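Local coordinates for Orf c02003 protein (PDB 2Q00) that is of unknown function but belongs to the archaeal PaREP1/PaREP8 family and folds as a compact all-helical chain, at residues His90-Gly93 / Phe94-Ser98; Val24-Cys27 / Glu28-Lys32. All coordinates share one frame; numbering follows the deposited sequence.

How the contacts relate
Contacts 1 and 2 are both local: contact 2 lies within helix 23-45, whereas contact 1 covers the last turn of helix 79-95 and the chain leaving it. Side chains of the two meet where helix 79-95 packs against helix 23-45. Their centres lie 10 Å apart, on the same side of the chain's centre, with contact 2 buried and contact 1 toward the surface. H90 and F94 both touch E28 OE1, which is 3.1 Å from H90 CD2 and 3.4 Å from F94 CD2. The H90 ring also stacks on Y31, and F94 CD1 reaches V24 O at 3.3 Å. The protein's function is unknown; the junction is packing between two helices.

Contact 1: residues His90-Gly93 / Phe94-Ser98; sequences HVEG and FHELS
H90 and H95 bring their imidazoles together at an oblique angle, centroids 4.8 Å apart and planes at 58°. CD2 of H95 lies over one face of the H90 ring, whereas CE1 of H90 sits in the plane of the H95 ring at its edge. H90 carries its CG trans to the backbone N (chi1 -173°), and the end of its side chain comes back toward H95 although CB points away; W87 meets the H90 ring steeply. The backbone O of H90 takes a weak, long bond from H95 N.

V91 O is gripped chiefly by E96 N at 2.9 Å, with a weaker bond from H95 N beside it. Bonds that reach back five residues mark a widened, pi-type turn at the C-terminal end of helix 79-95, and the helical path is then left at L97, whose phi is positive. Alongside this turn V91 and E96 point the same way, V91 CG1 lying 3.1 Å from E96 OE2.

E92 O accepts twice from S98: N comes in nearly along the C=O axis at 3.0 Å, and OG from the side at 3.1 Å, with a C=O...OG angle of 126°. One carbonyl thereby holds both backbone and hydroxyl of S98 just beyond the turn. E92 CG touches E96 OE1 at 3.6 Å; the two carboxylates are nearly parallel, and their nearest oxygens, E92 OE1 and E96 OE1, stay 5.3 Å apart, as like charges would be expected to.

G93, buried and without a side chain, gives its O to L97 N in a weak 3.1 Å bond.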
# COMPACT_ATOMS: atom_id res chain seq x y z
N HIS A 90 -2.93 8.13 -2.94
CA HIS A 90 -4.38 8.00 -2.91
C HIS A 90 -5.11 9.33 -3.03
O HIS A 90 -5.91 9.54 -3.96
CB HIS A 90 -4.82 7.30 -1.62
CG HIS A 90 -6.28 6.96 -1.58
ND1 HIS A 90 -6.99 6.87 -0.41
CD2 HIS A 90 -7.16 6.68 -2.58
CE1 HIS A 90 -8.24 6.54 -0.67
NE2 HIS A 90 -8.37 6.42 -1.98
N VAL A 91 -4.85 10.24 -2.10
CA VAL A 91 -5.50 11.55 -2.09
C VAL A 91 -5.07 12.47 -3.24
O VAL A 91 -5.80 12.64 -4.21
CB VAL A 91 -5.26 12.28 -0.76
CG1 VAL A 91 -5.90 13.65 -0.80
CG2 VAL A 91 -5.82 11.46 0.38
N GLU A 92 -3.89 13.06 -3.11
CA GLU A 92 -3.36 13.97 -4.12
C GLU A 92 -3.24 13.38 -5.52
O GLU A 92 -3.27 14.10 -6.51
CB GLU A 92 -1.99 14.48 -3.67
CG GLU A 92 -2.08 15.45 -2.51
CD GLU A 92 -0.72 15.80 -1.95
OE1 GLU A 92 0.18 16.13 -2.75
OE2 GLU A 92 -0.56 15.76 -0.71
N GLY A 93 -3.10 12.06 -5.59
CA GLY A 93 -2.95 11.42 -6.88
C GLY A 93 -4.24 11.09 -7.60
O GLY A 93 -4.62 11.75 -8.57
N PHE A 94 -4.92 10.05 -7.13
CA PHE A 94 -6.16 9.60 -7.73
C PHE A 94 -7.30 10.63 -7.61
O PHE A 94 -7.98 10.94 -8.59
CB PHE A 94 -6.59 8.27 -7.09
CG PHE A 94 -7.83 7.67 -7.70
CD1 PHE A 94 -7.86 7.33 -9.05
CD2 PHE A 94 -8.96 7.44 -6.91
CE1 PHE A 94 -9.00 6.76 -9.62
CE2 PHE A 94 -10.11 6.87 -7.47
CZ PHE A 94 -10.14 6.53 -8.83
N HIS A 95 -7.48 11.16 -6.40
CA HIS A 95 -8.55 12.12 -6.17
C HIS A 95 -8.30 13.54 -6.68
O HIS A 95 -9.08 14.05 -7.50
CB HIS A 95 -8.90 12.15 -4.67
CG HIS A 95 -9.50 10.86 -4.17
ND1 HIS A 95 -10.72 10.39 -4.61
CD2 HIS A 95 -9.03 9.94 -3.30
CE1 HIS A 95 -10.97 9.23 -4.02
NE2 HIS A 95 -9.96 8.94 -3.22
N GLU A 96 -7.22 14.16 -6.23
CA GLU A 96 -6.90 15.53 -6.62
C GLU A 96 -6.26 15.73 -8.00
O GLU A 96 -6.24 16.85 -8.52
CB GLU A 96 -6.02 16.18 -5.54
CG GLU A 96 -6.77 16.55 -4.26
CD GLU A 96 -5.83 16.94 -3.12
OE1 GLU A 96 -4.83 17.64 -3.39
OE2 GLU A 96 -6.10 16.56 -1.95
N LEU A 97 -5.74 14.66 -8.60
CA LEU A 97 -5.13 14.75 -9.93
C LEU A 97 -4.05 15.84 -9.98
O LEU A 97 -4.01 16.63 -10.92
CB LEU A 97 -6.20 15.07 -10.98
CG LEU A 97 -7.59 14.44 -10.80
CD1 LEU A 97 -8.56 15.03 -11.82
CD2 LEU A 97 -7.52 12.92 -10.95
N SER A 98 -3.18 15.87 -8.97
CA SER A 98 -2.15 16.90 -8.91
C SER A 98 -0.70 16.43 -8.74
O SER A 98 0.13 17.16 -8.19
CB SER A 98 -2.49 17.87 -7.78
OG SER A 98 -2.75 17.18 -6.57

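Contact 2: residues Val24-Cys27 / Glu28-Lys32; sequences VQAC and EKYYK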
# COMPACT_ATOMS: atom_id res chain seq x y z
N VAL A 24 -3.36 8.58 -13.14
CA VAL A 24 -4.51 8.50 -12.25
C VAL A 24 -4.81 7.07 -11.83
O VAL A 24 -5.05 6.78 -10.65
CB VAL A 24 -5.76 9.06 -12.93
CG1 VAL A 24 -6.94 9.04 -11.96
CG2 VAL A 24 -5.48 10.47 -13.42
N GLN A 25 -4.79 6.16 -12.80
CA GLN A 25 -5.06 4.76 -12.55
C GLN A 25 -3.94 4.11 -11.77
O GLN A 25 -4.18 3.37 -10.81
CB GLN A 25 -5.29 4.03 -13.88
CG GLN A 25 -6.72 4.14 -14.39
CD GLN A 25 -7.66 3.21 -13.64
OE1 GLN A 25 -7.60 1.99 -13.80
NE2 GLN A 25 -8.52 3.78 -12.80
N ALA A 26 -2.70 4.39 -12.18
CA ALA A 26 -1.53 3.84 -11.54
C ALA A 26 -1.52 4.18 -10.05
O ALA A 26 -1.35 3.30 -9.20
CB ALA A 26 -0.25 4.37 -12.22
N CYS A 27 -1.72 5.46 -9.73
CA CYS A 27 -1.75 5.90 -8.32
C CYS A 27 -2.71 5.06 -7.50
O CYS A 27 -2.37 4.58 -6.41
CB CYS A 27 -2.17 7.37 -8.22
SG CYS A 27 -0.95 8.55 -8.84
N GLU A 28 -3.93 4.89 -8.00
CA GLU A 28 -4.93 4.12 -7.29
C GLU A 28 -4.52 2.65 -7.12
O GLU A 28 -4.79 2.05 -6.08
CB GLU A 28 -6.28 4.22 -8.01
CG GLU A 28 -7.45 3.65 -7.20
CD GLU A 28 -7.34 3.92 -5.69
OE1 GLU A 28 -7.11 5.09 -5.29
OE2 GLU A 28 -7.49 2.96 -4.91
N LYS A 29 -3.87 2.08 -8.13
CA LYS A 29 -3.45 0.68 -8.04
C LYS A 29 -2.29 0.55 -7.07
O LYS A 29 -2.20 -0.45 -6.33
CB LYS A 29 -3.05 0.14 -9.41
CG LYS A 29 -4.18 -0.61 -10.12
CD LYS A 29 -5.19 0.31 -10.75
CE LYS A 29 -6.61 -0.25 -10.62
NZ LYS A 29 -6.69 -1.72 -10.85
N TYR A 30 -1.41 1.55 -7.06
CA TYR A 30 -0.28 1.54 -6.14
C TYR A 30 -0.83 1.62 -4.73
O TYR A 30 -0.31 0.97 -3.82
CB TYR A 30 0.64 2.74 -6.39
CG TYR A 30 1.58 2.58 -7.56
CD1 TYR A 30 2.52 1.56 -7.58
CD2 TYR A 30 1.53 3.47 -8.65
CE1 TYR A 30 3.40 1.42 -8.65
CE2 TYR A 30 2.41 3.34 -9.72
CZ TYR A 30 3.35 2.31 -9.72
OH TYR A 30 4.25 2.16 -10.76
N TYR A 31 -1.87 2.42 -4.53
CA TYR A 31 -2.46 2.54 -3.21
C TYR A 31 -3.10 1.21 -2.81
O TYR A 31 -2.91 0.74 -1.69
CB TYR A 31 -3.50 3.66 -3.18
CG TYR A 31 -4.15 3.80 -1.82
CD1 TYR A 31 -3.40 4.18 -0.70
CD2 TYR A 31 -5.51 3.55 -1.65
CE1 TYR A 31 -3.99 4.29 0.55
CE2 TYR A 31 -6.11 3.67 -0.40
CZ TYR A 31 -5.34 4.04 0.69
OH TYR A 31 -5.90 4.11 1.94
N LYS A 32 -3.87 0.62 -3.72
CA LYS A 32 -4.50 -0.67 -3.44
C LYS A 32 -3.43 -1.71 -3.12
O LYS A 32 -3.64 -2.56 -2.27
CB LYS A 32 -5.35 -1.13 -4.63
CG LYS A 32 -6.66 -0.38 -4.75
CD LYS A 32 -7.49 -0.90 -5.92
CE LYS A 32 -8.87 -0.23 -5.99
NZ LYS A 32 -9.68 -0.85 -7.10
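Q25 O receives K29 N at 3.0 Å, in the carbonyl plane, and K29 folds over the same oxygen, with K29 CD 3.2 Å from Q25 O. Beyond it the side chains run alongside each other, Q25 OE1 facing K29 CE. K29 NZ makes a long, weak ion pair with E13. Q25 N bonds to D22 OD1, just before the segment.

A26 O is bonded by Y30 N at 2.8 Å, and Y30 CD2 comes within 2.9 Å of A26 O. Y30 CG stands beside its own backbone N (chi1 -79°), which brings the ring back over the preceding turn, with CE2 3.8 Å from A26 CB. Y30 OH is hydrogen-bonded to E15 OE1 of helix 6-19. The backbone bonds are the regular i to i+4 bonds of helix 23-45, which packs between helix 6-19 on the Y30 side and helix 79-95 on the side of V24, E28 and Y31, with helix 101-122 also touching C27 and Y30.

C27 O is satisfied by Y31 N at 2.9 Å, whereas V24 O gets a weaker bond from E28 N at 3.4 Å; E28 O takes K32 N. E28 is buried; its OE2 lies in the Y31 ring plane, at its edge, and makes a long, weak ion pair with R59.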